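Local coordinates for signal transduction histidine kinase, LytS (Clostridium beijerinckii, PDB 5XSJ), which probably acts as a membrane-bound sensor kinase of a two-component system, using ATP to phosphorylate a protein histidine, at residues S96-K101 with V105-D110; E49-E54 with D85-S90; Q38-G43 with K92-A97. All blocks are in the same frame, centred on the assembly; numbering follows the deposited sequence.

Interaction 1: residues S96-K101 with V105-D110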
ATOM      1  N   SER B  96      11.228 -12.793  19.269  1.00 35.07           N
ATOM      2  CA  SER B  96      11.740 -14.131  19.495  1.00 37.72           C
ATOM      3  C   SER B  96      12.727 -14.592  18.413  1.00 37.33           C
ATOM      4  O   SER B  96      13.782 -15.121  18.730  1.00 39.94           O
ATOM      5  CB  SER B  96      10.570 -15.102  19.603  1.00 35.45           C
ATOM      6  OG  SER B  96      11.033 -16.415  19.796  1.00 45.58           O
ATOM      7  N   ALA B  97      12.391 -14.402  17.144  1.00 37.34           N
ATOM      8  CA  ALA B  97      13.300 -14.774  16.062  1.00 37.95           C
ATOM      9  C   ALA B  97      14.529 -13.879  16.062  1.00 38.17           C
ATOM     10  O   ALA B  97      15.639 -14.328  15.797  1.00 39.32           O
ATOM     11  CB  ALA B  97      12.587 -14.703  14.702  1.00 38.90           C
ATOM     12  N   TYR B  98      14.320 -12.603  16.364  1.00 36.13           N
ATOM     13  CA  TYR B  98      15.404 -11.639  16.427  1.00 34.72           C
ATOM     14  C   TYR B  98      16.441 -12.025  17.481  1.00 39.63           C
ATOM     15  O   TYR B  98      17.646 -12.015  17.219  1.00 39.43           O
ATOM     16  CB  TYR B  98      14.854 -10.251  16.732  1.00 34.14           C
ATOM     17  CG  TYR B  98      15.913  -9.208  17.011  1.00 35.82           C
ATOM     18  CD1 TYR B  98      16.701  -8.706  15.987  1.00 34.86           C
ATOM     19  CD2 TYR B  98      16.118  -8.717  18.291  1.00 36.02           C
ATOM     20  CE1 TYR B  98      17.655  -7.748  16.225  1.00 34.97           C
ATOM     21  CE2 TYR B  98      17.087  -7.759  18.544  1.00 35.19           C
ATOM     22  CZ  TYR B  98      17.847  -7.280  17.502  1.00 35.41           C
ATOM     23  OH  TYR B  98      18.803  -6.327  17.722  1.00 38.06           O
ATOM     24  N   GLU B  99      15.968 -12.356  18.677  1.00 39.61           N
ATOM     25  CA  GLU B  99      16.866 -12.639  19.792  1.00 38.22           C
ATOM     26  C   GLU B  99      17.563 -13.990  19.616  1.00 40.95           C
ATOM     27  O   GLU B  99      18.632 -14.218  20.171  1.00 40.67           O
ATOM     28  CB  GLU B  99      16.095 -12.580  21.104  1.00 36.58           C
ATOM     29  CG  GLU B  99      15.645 -11.177  21.441  1.00 35.78           C
ATOM     30  CD  GLU B  99      14.855 -11.103  22.735  1.00 36.53           C
ATOM     31  OE1 GLU B  99      14.337 -12.155  23.161  1.00 39.30           O
ATOM     32  OE2 GLU B  99      14.751  -9.996  23.322  1.00 33.60           O
ATOM     33  N   ASN B 100      16.948 -14.871  18.833  1.00 40.53           N
ATOM     34  CA  ASN B 100      17.573 -16.115  18.383  1.00 40.76           C
ATOM     35  C   ASN B 100      18.580 -15.922  17.260  1.00 43.03           C
ATOM     36  O   ASN B 100      19.131 -16.895  16.746  1.00 44.26           O
ATOM     37  CB  ASN B 100      16.513 -17.102  17.903  1.00 42.19           C
ATOM     38  CG  ASN B 100      16.163 -18.111  18.949  1.00 49.77           C
ATOM     39  OD1 ASN B 100      16.884 -19.094  19.139  1.00 56.54           O
ATOM     40  ND2 ASN B 100      15.048 -17.884  19.646  1.00 49.11           N
ATOM     41  N   LYS B 101      18.788 -14.667  16.868  1.00 42.12           N
ATOM     42  CA  LYS B 101      19.718 -14.301  15.795  1.00 43.37           C
ATOM     43  C   LYS B 101      19.446 -15.070  14.505  1.00 42.11           C
ATOM     44  O   LYS B 101      20.353 -15.593  13.868  1.00 46.68           O
ATOM     45  CB  LYS B 101      21.158 -14.498  16.267  1.00 42.66           C
ATOM     46  CG  LYS B 101      21.507 -13.574  17.430  1.00 40.23           C
ATOM     47  CD  LYS B 101      22.939 -13.746  17.902  1.00 46.53           C
ATOM     48  CE  LYS B 101      23.939 -13.245  16.867  1.00 52.23           C
ATOM     49  NZ  LYS B 101      25.336 -13.632  17.228  1.00 54.15           N
ATOM     50  N   VAL B 105      14.893 -13.206   6.775  1.00 39.07           N
ATOM     51  CA  VAL B 105      13.900 -13.960   6.019  1.00 41.76           C
ATOM     52  C   VAL B 105      12.918 -14.692   6.940  1.00 40.52           C
ATOM     53  O   VAL B 105      11.757 -14.909   6.578  1.00 40.84           O
ATOM     54  CB  VAL B 105      14.588 -14.981   5.057  1.00 44.82           C
ATOM     55  CG1 VAL B 105      15.320 -16.085   5.842  1.00 45.97           C
ATOM     56  CG2 VAL B 105      13.583 -15.575   4.088  1.00 41.91           C
ATOM     57  N   PHE B 106      13.363 -15.035   8.144  1.00 40.83           N
ATOM     58  CA  PHE B 106      12.502 -15.758   9.075  1.00 42.14           C
ATOM     59  C   PHE B 106      11.538 -14.873   9.867  1.00 41.59           C
ATOM     60  O   PHE B 106      10.532 -15.375  10.360  1.00 41.91           O
ATOM     61  CB  PHE B 106      13.351 -16.601  10.035  1.00 44.80           C
ATOM     62  CG  PHE B 106      14.076 -17.716   9.342  1.00 51.83           C
ATOM     63  CD1 PHE B 106      13.363 -18.765   8.766  1.00 51.10           C
ATOM     64  CD2 PHE B 106      15.460 -17.704   9.223  1.00 51.74           C
ATOM     65  CE1 PHE B 106      14.019 -19.789   8.096  1.00 55.37           C
ATOM     66  CE2 PHE B 106      16.127 -18.733   8.558  1.00 55.38           C
ATOM     67  CZ  PHE B 106      15.406 -19.775   7.996  1.00 55.66           C
ATOM     68  N   TYR B 107      11.818 -13.574   9.994  1.00 40.38           N
ATOM     69  CA  TYR B 107      10.861 -12.712  10.693  1.00 37.88           C
ATOM     70  C   TYR B 107      10.354 -11.527   9.877  1.00 35.84           C
ATOM     71  O   TYR B 107       9.674 -10.655  10.417  1.00 33.61           O
ATOM     72  CB  TYR B 107      11.451 -12.207  12.013  1.00 36.56           C
ATOM     73  CG  TYR B 107      12.765 -11.467  11.934  1.00 36.17           C
ATOM     74  CD1 TYR B 107      12.802 -10.079  11.810  1.00 34.21           C
ATOM     75  CD2 TYR B 107      13.973 -12.146  12.039  1.00 39.83           C
ATOM     76  CE1 TYR B 107      14.003  -9.395  11.765  1.00 36.47           C
ATOM     77  CE2 TYR B 107      15.187 -11.472  11.994  1.00 38.07           C
ATOM     78  CZ  TYR B 107      15.197 -10.099  11.855  1.00 39.72           C
ATOM     79  OH  TYR B 107      16.396  -9.426  11.807  1.00 38.51           O
ATOM     80  N   TYR B 108      10.658 -11.517   8.581  1.00 35.73           N
ATOM     81  CA  TYR B 108      10.218 -10.447   7.697  1.00 35.62           C
ATOM     82  C   TYR B 108       8.701 -10.268   7.743  1.00 34.31           C
ATOM     83  O   TYR B 108       8.211  -9.165   7.963  1.00 33.99           O
ATOM     84  CB  TYR B 108      10.674 -10.717   6.263  1.00 35.93           C
ATOM     85  CG  TYR B 108      10.068  -9.772   5.256  1.00 37.74           C
ATOM     86  CD1 TYR B 108      10.591  -8.499   5.065  1.00 38.21           C
ATOM     87  CD2 TYR B 108       8.959 -10.149   4.497  1.00 37.03           C
ATOM     88  CE1 TYR B 108      10.025  -7.618   4.144  1.00 38.16           C
ATOM     89  CE2 TYR B 108       8.390  -9.283   3.577  1.00 38.71           C
ATOM     90  CZ  TYR B 108       8.924  -8.019   3.403  1.00 40.01           C
ATOM     91  OH  TYR B 108       8.345  -7.161   2.486  1.00 41.29           O
ATOM     92  N   ASP B 109       7.972 -11.361   7.556  1.00 35.63           N
ATOM     93  CA  ASP B 109       6.507 -11.333   7.575  1.00 35.94           C
ATOM     94  C   ASP B 109       5.935 -10.834   8.902  1.00 34.24           C
ATOM     95  O   ASP B 109       5.079  -9.958   8.919  1.00 33.05           O
ATOM     96  CB  ASP B 109       5.951 -12.729   7.279  1.00 36.69           C
ATOM     97  CG  ASP B 109       6.068 -13.101   5.812  1.00 42.75           C
ATOM     98  OD1 ASP B 109       6.493 -12.228   5.019  1.00 40.11           O
ATOM     99  OD2 ASP B 109       5.727 -14.256   5.450  1.00 44.54           O
ATOM    100  N   ASP B 110       6.401 -11.413  10.007  1.00 34.78           N
ATOM    101  CA  ASP B 110       5.963 -10.994  11.338  1.00 32.89           C
ATOM    102  C   ASP B 110       6.284  -9.538  11.593  1.00 29.78           C
ATOM    103  O   ASP B 110       5.508  -8.829  12.208  1.00 31.51           O
ATOM    104  CB  ASP B 110       6.620 -11.848  12.423  1.00 32.96           C
ATOM    105  CG  ASP B 110       6.059 -13.248  12.486  1.00 37.21           C
ATOM    106  OD1 ASP B 110       4.848 -13.407  12.244  1.00 34.15           O
ATOM    107  OD2 ASP B 110       6.825 -14.187  12.801  1.00 40.53           O
TER
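Ser-96 O, one residue before the Ala-97 that packs on Tyr-107, is gripped twice by Asn-100. The backbone Asn-100 N comes to Ser-96 O from one face of its carbonyl plane, and the side-chain Asn-100 ND2 comes from the opposite face, 3.2 Å from Ser-96 O. The ND2 bond is fairly straight, 164° at the hydrogen, and Ser-96 O lies almost in the amide plane of Asn-100, while the donor stands well above the carbonyl plane. Lys-101 then turns to positive phi (53°) and closes a Schellman motif, with Lys-101 N 2.9 Å from Tyr-98 O. This is how helix 73-99 ends before the short connection to helix 104-133.

The two helices themselves meet through carbon. Ala-97 CB sits 3.8 Å from Tyr-107 CB and 3.9 Å from Tyr-107 CD2, lying obliquely to the ring. Tyr-107 holds CG between its backbone N and carbonyl carbon (chi1 56°), which turns the ring along helix 73-99 and brings its hydroxyl beside the next residue. There Tyr-107 OH reaches the edge of the Tyr-98 ring, near its plane, at 4.3 Å from Tyr-98 CD1. Helix 104-133 is kinked just past this point, where the N atoms of Asp-109 and Asp-110 lack bonds to the preceding turn. Tyr-107 also makes an edge-to-face pair with Tyr-104, and Lys-101 NZ forms a salt bridge to an acidic side chain of a neighbouring chain.

No hydrogen bond crosses between the two segments; the bonds of Asn-100 and Lys-101 finish helix 73-99. The chemistry implies a helical hairpin whose arms pack a methyl against an aromatic side chain: the small residue lets the two backbones come close, while the Tyr-107 side chain packs against that methyl and runs on to the edge of Tyr-98.

Interaction 2: residues E49-E54 with D85-S90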
ATOM      1  N   GLU B  49      11.792  -2.983  26.630  1.00 33.48           N
ATOM      2  CA  GLU B  49      11.088  -2.678  27.869  1.00 32.96           C
ATOM      3  C   GLU B  49       9.948  -1.692  27.638  1.00 31.28           C
ATOM      4  O   GLU B  49       8.833  -1.881  28.137  1.00 30.68           O
ATOM      5  CB  GLU B  49      12.067  -2.116  28.907  1.00 36.11           C
ATOM      6  CG  GLU B  49      11.456  -1.894  30.278  1.00 36.48           C
ATOM      7  CD  GLU B  49      12.392  -1.151  31.226  1.00 42.53           C
ATOM      8  OE1 GLU B  49      11.962  -0.810  32.346  1.00 41.80           O
ATOM      9  OE2 GLU B  49      13.553  -0.888  30.843  1.00 44.07           O
ATOM     10  N   SER B  50      10.223  -0.628  26.891  1.00 31.97           N
ATOM     11  CA  SER B  50       9.188   0.348  26.574  1.00 31.93           C
ATOM     12  C   SER B  50       8.137  -0.230  25.628  1.00 29.55           C
ATOM     13  O   SER B  50       6.953   0.077  25.750  1.00 28.68           O
ATOM     14  CB  SER B  50       9.794   1.604  25.952  1.00 35.64           C
ATOM     15  OG  SER B  50      10.585   2.298  26.894  1.00 36.66           O
ATOM     16  N   TYR B  51       8.566  -1.048  24.674  1.00 29.52           N
ATOM     17  CA  TYR B  51       7.614  -1.726  23.780  1.00 27.85           C
ATOM     18  C   TYR B  51       6.589  -2.482  24.607  1.00 28.07           C
ATOM     19  O   TYR B  51       5.388  -2.416  24.372  1.00 27.48           O
ATOM     20  CB  TYR B  51       8.351  -2.690  22.844  1.00 26.30           C
ATOM     21  CG  TYR B  51       7.597  -3.979  22.595  1.00 27.00           C
ATOM     22  CD1 TYR B  51       6.572  -4.022  21.667  1.00 27.89           C
ATOM     23  CD2 TYR B  51       7.907  -5.158  23.277  1.00 26.89           C
ATOM     24  CE1 TYR B  51       5.856  -5.169  21.439  1.00 28.28           C
ATOM     25  CE2 TYR B  51       7.179  -6.356  23.040  1.00 26.96           C
ATOM     26  CZ  TYR B  51       6.154  -6.326  22.105  1.00 29.42           C
ATOM     27  OH  TYR B  51       5.376  -7.410  21.779  1.00 29.48           O
ATOM     28  N   ASN B  52       7.101  -3.196  25.598  1.00 28.72           N
ATOM     29  CA  ASN B  52       6.292  -4.091  26.398  1.00 28.72           C
ATOM     30  C   ASN B  52       5.372  -3.331  27.345  1.00 27.85           C
ATOM     31  O   ASN B  52       4.177  -3.627  27.427  1.00 28.69           O
ATOM     32  CB  ASN B  52       7.194  -5.055  27.165  1.00 28.72           C
ATOM     33  CG  ASN B  52       6.407  -6.058  27.970  1.00 34.25           C
ATOM     34  OD1 ASN B  52       6.609  -6.205  29.185  1.00 33.76           O
ATOM     35  ND2 ASN B  52       5.473  -6.739  27.302  1.00 32.44           N
ATOM     36  N   ASN B  53       5.921  -2.333  28.034  1.00 28.31           N
ATOM     37  CA  ASN B  53       5.132  -1.478  28.922  1.00 27.99           C
ATOM     38  C   ASN B  53       3.980  -0.789  28.203  1.00 27.03           C
ATOM     39  O   ASN B  53       2.854  -0.737  28.706  1.00 26.52           O
ATOM     40  CB  ASN B  53       6.025  -0.417  29.577  1.00 26.35           C
ATOM     41  CG  ASN B  53       6.981  -1.005  30.630  1.00 30.91           C
ATOM     42  OD1 ASN B  53       6.967  -2.203  30.911  1.00 27.42           O
ATOM     43  ND2 ASN B  53       7.827  -0.156  31.191  1.00 28.17           N
ATOM     44  N   GLU B  54       4.256  -0.238  27.028  1.00 26.21           N
ATOM     45  CA  GLU B  54       3.211   0.457  26.298  1.00 27.57           C
ATOM     46  C   GLU B  54       2.094  -0.487  25.835  1.00 24.26           C
ATOM     47  O   GLU B  54       0.929  -0.102  25.911  1.00 25.97           O
ATOM     48  CB  GLU B  54       3.810   1.225  25.119  1.00 26.84           C
ATOM     49  CG  GLU B  54       4.739   2.360  25.555  1.00 27.07           C
ATOM     50  CD  GLU B  54       3.987   3.540  26.162  1.00 30.58           C
ATOM     51  OE1 GLU B  54       2.847   3.836  25.745  1.00 32.18           O
ATOM     52  OE2 GLU B  54       4.531   4.189  27.066  1.00 33.12           O
ATOM     53  N   ASP B  85      -4.230  -8.012  20.286  1.00 25.30           N
ATOM     54  CA  ASP B  85      -3.679  -9.335  20.580  1.00 24.56           C
ATOM     55  C   ASP B  85      -2.876  -9.861  19.382  1.00 27.22           C
ATOM     56  O   ASP B  85      -1.839 -10.510  19.570  1.00 25.31           O
ATOM     57  CB  ASP B  85      -4.780 -10.342  20.941  1.00 26.66           C
ATOM     58  CG  ASP B  85      -5.446 -10.053  22.288  1.00 29.42           C
ATOM     59  OD1 ASP B  85      -4.877  -9.320  23.126  1.00 29.26           O
ATOM     60  OD2 ASP B  85      -6.557 -10.577  22.508  1.00 30.59           O
ATOM     61  N   SER B  86      -3.346  -9.585  18.159  1.00 25.91           N
ATOM     62  CA  SER B  86      -2.618 -10.019  16.958  1.00 26.81           C
ATOM     63  C   SER B  86      -1.283  -9.302  16.826  1.00 24.85           C
ATOM     64  O   SER B  86      -0.286  -9.881  16.429  1.00 25.01           O
ATOM     65  CB  SER B  86      -3.441  -9.777  15.688  1.00 25.91           C
ATOM     66  OG  SER B  86      -4.577 -10.618  15.634  1.00 25.49           O
ATOM     67  N   TYR B  87      -1.288  -8.018  17.129  1.00 25.60           N
ATOM     68  CA  TYR B  87      -0.062  -7.242  17.162  1.00 25.83           C
ATOM     69  C   TYR B  87       0.902  -7.790  18.199  1.00 26.12           C
ATOM     70  O   TYR B  87       2.094  -7.909  17.954  1.00 25.51           O
ATOM     71  CB  TYR B  87      -0.382  -5.788  17.476  1.00 25.18           C
ATOM     72  CG  TYR B  87       0.821  -5.004  17.910  1.00 26.93           C
ATOM     73  CD1 TYR B  87       1.773  -4.604  16.981  1.00 25.41           C
ATOM     74  CD2 TYR B  87       1.007  -4.640  19.248  1.00 24.65           C
ATOM     75  CE1 TYR B  87       2.893  -3.864  17.360  1.00 27.30           C
ATOM     76  CE2 TYR B  87       2.134  -3.900  19.639  1.00 27.18           C
ATOM     77  CZ  TYR B  87       3.071  -3.506  18.689  1.00 30.18           C
ATOM     78  OH  TYR B  87       4.194  -2.768  19.057  1.00 27.31           O
ATOM     79  N   ILE B  88       0.370  -8.108  19.376  1.00 26.24           N
ATOM     80  CA  ILE B  88       1.189  -8.667  20.446  1.00 26.53           C
ATOM     81  C   ILE B  88       1.837  -9.968  19.981  1.00 28.57           C
ATOM     82  O   ILE B  88       3.031 -10.194  20.192  1.00 27.56           O
ATOM     83  CB  ILE B  88       0.345  -8.879  21.720  1.00 26.06           C
ATOM     84  CG1 ILE B  88      -0.030  -7.504  22.292  1.00 26.26           C
ATOM     85  CG2 ILE B  88       1.110  -9.698  22.751  1.00 28.42           C
ATOM     86  CD1 ILE B  88      -1.121  -7.522  23.335  1.00 27.67           C
ATOM     87  N   GLU B  89       1.065 -10.789  19.280  1.00 29.09           N
ATOM     88  CA  GLU B  89       1.562 -12.078  18.825  1.00 29.05           C
ATOM     89  C   GLU B  89       2.610 -11.915  17.724  1.00 32.51           C
ATOM     90  O   GLU B  89       3.634 -12.593  17.742  1.00 31.65           O
ATOM     91  CB  GLU B  89       0.397 -12.940  18.339  1.00 29.17           C
ATOM     92  CG  GLU B  89       0.762 -14.357  17.983  1.00 33.01           C
ATOM     93  CD  GLU B  89      -0.349 -15.058  17.214  1.00 40.79           C
ATOM     94  OE1 GLU B  89      -0.171 -16.242  16.858  1.00 44.82           O
ATOM     95  OE2 GLU B  89      -1.398 -14.419  16.942  1.00 45.17           O
ATOM     96  N   SER B  90       2.358 -11.019  16.769  1.00 28.76           N
ATOM     97  CA  SER B  90       3.300 -10.780  15.675  1.00 29.57           C
ATOM     98  C   SER B  90       4.591 -10.143  16.153  1.00 30.00           C
ATOM     99  O   SER B  90       5.678 -10.489  15.681  1.00 31.40           O
ATOM    100  CB  SER B  90       2.672  -9.885  14.602  1.00 29.57           C
ATOM    101  OG  SER B  90       1.568 -10.527  13.994  1.00 32.65           O
TER
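The Tyr-51 ring takes the hydroxyl of Tyr-87 at its edge, in the ring plane. Tyr-87 OH lies 3.7 Å from Tyr-51 CD1 and 3.8 Å from Tyr-51 CE1, facing the side of the ring between those two carbons. One face of Tyr-51 is met by Ile-95, whose CD1 stands over the rim at 3.3 Å from Tyr-51 CE2. From the other direction, Tyr-51 CE1 approaches the Tyr-87 ring obliquely, 4.3 Å from Tyr-87 CZ. The two ring planes are inclined by roughly 65°, and the two side chains pass each other, pointing in opposite senses, so this is no stack.

Tyr-87 carries CG opposite its backbone N (chi1 164°), which sends the ring out from helix 73-99 toward helix 45-67. Tyr-51 reaches back the other way with chi1 at 142°, between anti and the eclipsed value, which may cost a little strain. Its hydroxyl ends near the backbone of the other helix: Tyr-51 OH is 4.0 Å from Ile-88 O, but its real polar partner is Ser-91 OG, which is also hydrogen-bonded to Ile-88 O and Tyr-87 O, two carbonyls that must share its one proton.

The hydroxyl of Tyr-87 is likewise held from outside the two segments. Ser-32 on helix 15-42 uses its OG to bond both Tyr-87 OH and Tyr-51 O, so three helices of the four-helix bundle meet at this serine. Ile-117 of helix 104-133 packs on Tyr-87 from the fourth.

Both tyrosines are buried, yet each phenol hydroxyl has a serine for a partner. Aromatic carbon therefore makes the helix-to-helix contact in this core layer, while serine hydroxyls pay for the buried oxygens and fix where the rings end.

Interaction 3: residues Q38-G43 with K92-A97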
ATOM      1  N   GLN B  38      12.615   0.187  16.841  1.00 31.92           N
ATOM      2  CA  GLN B  38      13.985   0.513  17.243  1.00 33.58           C
ATOM      3  C   GLN B  38      14.692  -0.676  17.855  1.00 33.81           C
ATOM      4  O   GLN B  38      15.887  -0.868  17.632  1.00 37.58           O
ATOM      5  CB  GLN B  38      13.998   1.682  18.229  1.00 33.82           C
ATOM      6  CG  GLN B  38      13.521   3.006  17.613  1.00 33.95           C
ATOM      7  CD  GLN B  38      13.385   4.089  18.661  1.00 39.71           C
ATOM      8  OE1 GLN B  38      14.360   4.459  19.323  1.00 44.30           O
ATOM      9  NE2 GLN B  38      12.165   4.566  18.859  1.00 37.41           N
ATOM     10  N   TYR B  39      13.965  -1.485  18.619  1.00 30.63           N
ATOM     11  CA  TYR B  39      14.589  -2.644  19.243  1.00 30.95           C
ATOM     12  C   TYR B  39      15.073  -3.647  18.205  1.00 34.19           C
ATOM     13  O   TYR B  39      16.209  -4.115  18.278  1.00 33.64           O
ATOM     14  CB  TYR B  39      13.637  -3.339  20.209  1.00 31.45           C
ATOM     15  CG  TYR B  39      14.257  -4.566  20.846  1.00 31.52           C
ATOM     16  CD1 TYR B  39      15.360  -4.448  21.699  1.00 33.82           C
ATOM     17  CD2 TYR B  39      13.757  -5.833  20.595  1.00 31.18           C
ATOM     18  CE1 TYR B  39      15.948  -5.570  22.287  1.00 34.87           C
ATOM     19  CE2 TYR B  39      14.331  -6.966  21.181  1.00 34.49           C
ATOM     20  CZ  TYR B  39      15.426  -6.822  22.026  1.00 36.92           C
ATOM     21  OH  TYR B  39      15.988  -7.930  22.615  1.00 38.14           O
ATOM     22  N   ILE B  40      14.215  -3.974  17.240  1.00 32.43           N
ATOM     23  CA  ILE B  40      14.586  -4.914  16.187  1.00 33.59           C
ATOM     24  C   ILE B  40      15.763  -4.393  15.356  1.00 35.11           C
ATOM     25  O   ILE B  40      16.593  -5.176  14.890  1.00 36.95           O
ATOM     26  CB  ILE B  40      13.384  -5.214  15.238  1.00 33.29           C
ATOM     27  CG1 ILE B  40      12.240  -5.875  16.012  1.00 30.78           C
ATOM     28  CG2 ILE B  40      13.812  -6.094  14.055  1.00 34.37           C
ATOM     29  CD1 ILE B  40      12.697  -7.041  16.905  1.00 32.75           C
ATOM     30  N   LEU B  41      15.842  -3.072  15.183  1.00 34.75           N
ATOM     31  CA  LEU B  41      16.894  -2.479  14.361  1.00 36.62           C
ATOM     32  C   LEU B  41      18.226  -2.288  15.080  1.00 38.74           C
ATOM     33  O   LEU B  41      19.248  -2.152  14.417  1.00 42.10           O
ATOM     34  CB  LEU B  41      16.451  -1.129  13.799  1.00 36.53           C
ATOM     35  CG  LEU B  41      15.321  -1.088  12.762  1.00 37.48           C
ATOM     36  CD1 LEU B  41      15.469   0.164  11.910  1.00 38.66           C
ATOM     37  CD2 LEU B  41      15.305  -2.337  11.901  1.00 36.23           C
ATOM     38  N   ASN B  42      18.236  -2.282  16.415  1.00 40.70           N
ATOM     39  CA  ASN B  42      19.498  -2.065  17.147  1.00 40.17           C
ATOM     40  C   ASN B  42      19.694  -2.876  18.440  1.00 42.12           C
ATOM     41  O   ASN B  42      20.819  -3.071  18.894  1.00 45.13           O
ATOM     42  CB  ASN B  42      19.650  -0.581  17.488  1.00 42.63           C
ATOM     43  CG  ASN B  42      21.013  -0.263  18.101  1.00 50.10           C
ATOM     44  OD1 ASN B  42      22.060  -0.592  17.532  1.00 48.05           O
ATOM     45  ND2 ASN B  42      21.000   0.343  19.290  1.00 49.96           N
ATOM     46  N   GLY B  43      18.607  -3.326  19.050  1.00 40.97           N
ATOM     47  CA  GLY B  43      18.710  -4.204  20.200  1.00 37.20           C
ATOM     48  C   GLY B  43      18.910  -3.552  21.554  1.00 38.53           C
ATOM     49  O   GLY B  43      19.253  -4.238  22.511  1.00 41.19           O
ATOM     50  N   LYS B  92       5.797 -10.293  19.259  1.00 29.40           N
ATOM     51  CA  LYS B  92       6.535 -11.226  20.113  1.00 30.50           C
ATOM     52  C   LYS B  92       7.256 -12.273  19.273  1.00 33.81           C
ATOM     53  O   LYS B  92       8.404 -12.635  19.566  1.00 33.52           O
ATOM     54  CB  LYS B  92       5.604 -11.897  21.135  1.00 30.41           C
ATOM     55  CG  LYS B  92       5.315 -11.009  22.344  1.00 33.75           C
ATOM     56  CD  LYS B  92       4.535 -11.728  23.455  1.00 40.23           C
ATOM     57  CE  LYS B  92       4.245 -10.767  24.624  1.00 45.14           C
ATOM     58  NZ  LYS B  92       3.334 -11.327  25.670  1.00 43.54           N
ATOM     59  N   ASN B  93       6.595 -12.760  18.226  1.00 29.73           N
ATOM     60  CA  ASN B  93       7.246 -13.705  17.329  1.00 32.94           C
ATOM     61  C   ASN B  93       8.463 -13.080  16.655  1.00 33.98           C
ATOM     62  O   ASN B  93       9.494 -13.734  16.504  1.00 35.61           O
ATOM     63  CB  ASN B  93       6.268 -14.230  16.276  1.00 33.24           C
ATOM     64  CG  ASN B  93       5.216 -15.141  16.869  1.00 33.03           C
ATOM     65  OD1 ASN B  93       5.369 -15.637  17.980  1.00 35.82           O
ATOM     66  ND2 ASN B  93       4.134 -15.346  16.146  1.00 33.88           N
ATOM     67  N   THR B  94       8.350 -11.815  16.262  1.00 31.45           N
ATOM     68  CA  THR B  94       9.488 -11.110  15.674  1.00 31.58           C
ATOM     69  C   THR B  94      10.629 -11.012  16.686  1.00 32.54           C
ATOM     70  O   THR B  94      11.765 -11.316  16.366  1.00 32.57           O
ATOM     71  CB  THR B  94       9.123  -9.680  15.193  1.00 30.86           C
ATOM     72  OG1 THR B  94       8.023  -9.734  14.278  1.00 29.37           O
ATOM     73  CG2 THR B  94      10.309  -9.023  14.510  1.00 29.88           C
ATOM     74  N   ILE B  95      10.319 -10.586  17.907  1.00 31.00           N
ATOM     75  CA  ILE B  95      11.332 -10.409  18.943  1.00 32.84           C
ATOM     76  C   ILE B  95      12.027 -11.738  19.224  1.00 35.51           C
ATOM     77  O   ILE B  95      13.247 -11.818  19.363  1.00 36.27           O
ATOM     78  CB  ILE B  95      10.703  -9.853  20.242  1.00 31.58           C
ATOM     79  CG1 ILE B  95      10.268  -8.403  20.048  1.00 29.37           C
ATOM     80  CG2 ILE B  95      11.669  -9.956  21.411  1.00 33.18           C
ATOM     81  CD1 ILE B  95       9.554  -7.851  21.249  1.00 28.03           C
ATOM     82  N   SER B  96      11.228 -12.793  19.269  1.00 35.07           N
ATOM     83  CA  SER B  96      11.740 -14.131  19.495  1.00 37.72           C
ATOM     84  C   SER B  96      12.727 -14.592  18.413  1.00 37.33           C
ATOM     85  O   SER B  96      13.782 -15.121  18.730  1.00 39.94           O
ATOM     86  CB  SER B  96      10.570 -15.102  19.603  1.00 35.45           C
ATOM     87  OG  SER B  96      11.033 -16.415  19.796  1.00 45.58           O
ATOM     88  N   ALA B  97      12.391 -14.402  17.144  1.00 37.34           N
ATOM     89  CA  ALA B  97      13.300 -14.774  16.062  1.00 37.95           C
ATOM     90  C   ALA B  97      14.529 -13.879  16.062  1.00 38.17           C
ATOM     91  O   ALA B  97      15.639 -14.328  15.797  1.00 39.32           O
ATOM     92  CB  ALA B  97      12.587 -14.703  14.702  1.00 38.90           C
TER
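In the four-helix bundle that makes up this N-terminal part of the kinase, helices 15-42 and 73-99 run the same way, and here Tyr-39 and Ile-40 of the first meet Thr-94 and Ile-95 of the second. The short segments are inclined by 16° with their axes 10.6 Å apart at closest, room for one layer of side chains between them. Ile-40 and Ile-95 stand level, and the contact forms around them.

Ile-40 does most of the reaching. Its CG1 lies anti to the carbonyl carbon (chi1 -62°), and a bend at the next bond carries CD1 across the gap to the other helix. There Ile-40 CD1 touches Thr-94 CG2 at 3.9 Å and lies 4.2 Å from Ile-95 CG1, tucked between two successive residues of helix 73-99. The Ile-40 and Thr-94 side chains run roughly perpendicular. Thr-94 turns its methyl toward Ile-40 and gives its hydroxyl to its own helix, where Thr-94 OG1 bonds to Ser-90 O one turn back. A polar residue thus meets Ile-40 through carbon.

On the other flank the Tyr-39 side chain lies athwart that of Ile-95. The ring's hydroxyl is probably hydrogen-bonded to Glu-99 OE2, a short contact, and the ring forms an edge-to-face pair with Tyr-98, so it is tied to the last turns of helix 73-99 by more than the contact with Ile-95. Phe-36, a turn earlier on helix 15-42, packs on both Thr-94 and Ile-95. Gly-43, at positive phi, leaves the helical conformation. Where the ring meets the isoleucine, the closest approach is Tyr-39 CE2 to the branch methyl, Ile-95 CG2, at 4.0 Å.

In the fold
All three contacts use helix 73-99, each pairing it with a different helix of the bundle. Interaction 2 lies nearest the middle of the chain and is buried; interaction 3 is also buried but closer to the end; interaction 1 is only partly buried, at the hairpin itself. None has a hydrogen bond between its segments, yet the carbon differs: tyrosine against tyrosine in interaction 2, branched aliphatic groups with one ring in interaction 3, a methyl against tyrosine in interaction 1. Interactions 1 and 3 share Ser-96 and Ala-97, and Asp-110 CB of interaction 1 also packs on Ser-90 O of interaction 2.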